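Side-chain contact in acetyl-CoA acetyltransferase A (Ascaris suum, PDB 6BJA), which probably catalyses the reversible thiolytic cleavage or condensation of acyl-CoA thioesters and binds coenzyme A: residues A[197-202]-A[345-350]. Sequence-based numbering, arbitrary orientation.
Sequences EGAFNK and NVRGGA
Ala199 and Phe200 meet a single residue of 345-350, Arg347, whose side chain runs back past the phenyl ring toward the end of helix 177-197. That helix stops at Gly198 in a Schellman motif, and a type I turn closed by Asn201 N on Gly198 O (3.1 Å) brings the two contact residues round. The methyl of Ala199 lies over one face of the Arg347 guanidinium, above its NE side, with CB 3.7 Å from NE. Arg347 NH1 also comes within 3.1 Å of Ala199 O, but the angle is too poor for a hydrogen bond; the same nitrogen makes a weak one to His370 O. Phe200 sends its far end to the root of the arginine: CZ rests 3.6 Å from Arg347 CB, and the carbonyl O of Arg347 meets the ring at its edge, 3.4 Å from CZ. This buried oxygen has no polar partner in the model. Ring and guanidinium planes stand almost perpendicular (89°), the two side chains pointing in opposing senses and overlapping side by side. Arg347 reaches this far because its chain is extended from CG to NE (chi2 165°, chi3 -167°). Arg18 adds a cation-pi contact to the Phe200 ring, and Ala194 of the helix touches all three residues. Lys202 NZ, hydrogen-bonded to the same His370 O, lies 5.3 Å from Arg347 NH1, so one carbonyl serves two like charges that do not touch. Loop-to-loop packing of this kind joins the turn that follows helix 177-197, in the N-terminal family region of the thiolase fold, to the C-terminal region's type I turn Asn345-Gly348, just ahead of helix 350-353.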
loop_
_atom_site.group_PDB
_atom_site.type_symbol
_atom_site.label_atom_id
_atom_site.label_comp_id
_atom_site.label_asym_id
_atom_site.label_seq_id
_atom_site.Cartn_x
_atom_site.Cartn_y
_atom_site.Cartn_z
ATOM N N GLU A 197 -33.120 28.169 15.446
ATOM C CA GLU A 197 -33.395 29.053 16.575
ATOM C C GLU A 197 -32.129 29.552 17.275
ATOM O O GLU A 197 -32.229 30.309 18.237
ATOM C CB GLU A 197 -34.270 28.342 17.600
ATOM C CG GLU A 197 -35.635 27.903 17.053
ATOM C CD GLU A 197 -36.535 29.071 16.671
ATOM O OE1 GLU A 197 -36.724 29.981 17.511
ATOM O OE2 GLU A 197 -37.062 29.078 15.532
ATOM N N GLY A 198 -30.948 29.122 16.821
ATOM C CA GLY A 198 -29.716 29.543 17.441
ATOM C C GLY A 198 -29.385 28.861 18.754
ATOM O O GLY A 198 -28.641 29.381 19.566
ATOM N N ALA A 199 -29.957 27.683 18.980
ATOM C CA ALA A 199 -29.816 27.035 20.270
ATOM C C ALA A 199 -28.419 26.516 20.577
ATOM O O ALA A 199 -28.119 26.241 21.732
ATOM C CB ALA A 199 -30.808 25.898 20.360
ATOM N N PHE A 200 -27.579 26.413 19.554
ATOM C CA PHE A 200 -26.215 25.940 19.738
ATOM C C PHE A 200 -25.246 27.114 19.824
ATOM O O PHE A 200 -24.026 26.912 19.853
ATOM C CB PHE A 200 -25.780 24.991 18.594
ATOM C CG PHE A 200 -26.445 23.636 18.614
ATOM C CD1 PHE A 200 -26.284 22.799 19.690
ATOM C CD2 PHE A 200 -27.210 23.215 17.546
ATOM C CE1 PHE A 200 -26.867 21.542 19.700
ATOM C CE2 PHE A 200 -27.785 21.948 17.554
ATOM C CZ PHE A 200 -27.607 21.137 18.639
ATOM N N ASN A 201 -25.756 28.342 19.893
ATOM C CA ASN A 201 -24.863 29.499 19.835
ATOM C C ASN A 201 -24.030 29.729 21.074
ATOM O O ASN A 201 -23.024 30.450 20.994
ATOM C CB ASN A 201 -25.662 30.759 19.535
ATOM C CG ASN A 201 -26.148 30.807 18.102
ATOM O OD1 ASN A 201 -25.836 29.931 17.292
ATOM N ND2 ASN A 201 -26.919 31.828 17.781
ATOM N N LYS A 202 -24.375 29.125 22.210
ATOM C CA LYS A 202 -23.526 29.262 23.408
ATOM C C LYS A 202 -22.329 28.338 23.392
ATOM O O LYS A 202 -21.346 28.600 24.082
ATOM C CB LYS A 202 -24.306 28.980 24.692
ATOM C CG LYS A 202 -25.464 29.964 24.914
ATOM C CD LYS A 202 -26.173 29.726 26.241
ATOM C CE LYS A 202 -26.932 28.414 26.244
ATOM N NZ LYS A 202 -27.692 28.222 27.541
ATOM N N ASN A 345 -32.393 14.355 24.419
ATOM C CA ASN A 345 -31.711 14.891 23.240
ATOM C C ASN A 345 -32.519 16.014 22.596
ATOM O O ASN A 345 -32.860 15.940 21.421
ATOM C CB ASN A 345 -31.446 13.789 22.221
ATOM C CG ASN A 345 -30.507 12.724 22.752
ATOM O OD1 ASN A 345 -30.007 12.834 23.871
ATOM N ND2 ASN A 345 -30.287 11.674 21.967
ATOM N N VAL A 346 -32.790 17.052 23.365
ATOM C CA VAL A 346 -33.778 18.022 22.920
ATOM C C VAL A 346 -33.330 18.877 21.737
ATOM O O VAL A 346 -34.184 19.511 21.079
ATOM C CB VAL A 346 -34.226 18.947 24.088
ATOM C CG1 VAL A 346 -34.884 18.125 25.171
ATOM C CG2 VAL A 346 -33.073 19.760 24.649
ATOM N N ARG A 347 -32.020 18.904 21.468
ATOM C CA ARG A 347 -31.486 19.621 20.325
ATOM C C ARG A 347 -31.001 18.669 19.234
ATOM O O ARG A 347 -30.303 19.065 18.312
ATOM C CB ARG A 347 -30.392 20.580 20.806
ATOM C CG ARG A 347 -31.076 21.763 21.491
ATOM C CD ARG A 347 -30.154 22.595 22.320
ATOM N NE ARG A 347 -30.968 23.476 23.157
ATOM C CZ ARG A 347 -30.454 24.384 23.984
ATOM N NH1 ARG A 347 -29.126 24.552 24.071
ATOM N NH2 ARG A 347 -31.287 25.127 24.714
ATOM N N GLY A 348 -31.452 17.419 19.306
ATOM C CA GLY A 348 -31.048 16.412 18.344
ATOM C C GLY A 348 -29.873 15.631 18.892
ATOM O O GLY A 348 -29.257 16.035 19.856
ATOM N N GLY A 349 -29.612 14.484 18.293
ATOM C CA GLY A 349 -28.503 13.646 18.718
ATOM C C GLY A 349 -27.669 13.203 17.545
ATOM O O GLY A 349 -27.855 13.648 16.413
ATOM N N ALA A 350 -26.721 12.310 17.825
ATOM C CA ALA A 350 -25.716 11.957 16.842
ATOM C C ALA A 350 -26.230 11.374 15.523
ATOM O O ALA A 350 -25.519 11.417 14.523
ATOM C CB ALA A 350 -24.733 10.982 17.476
#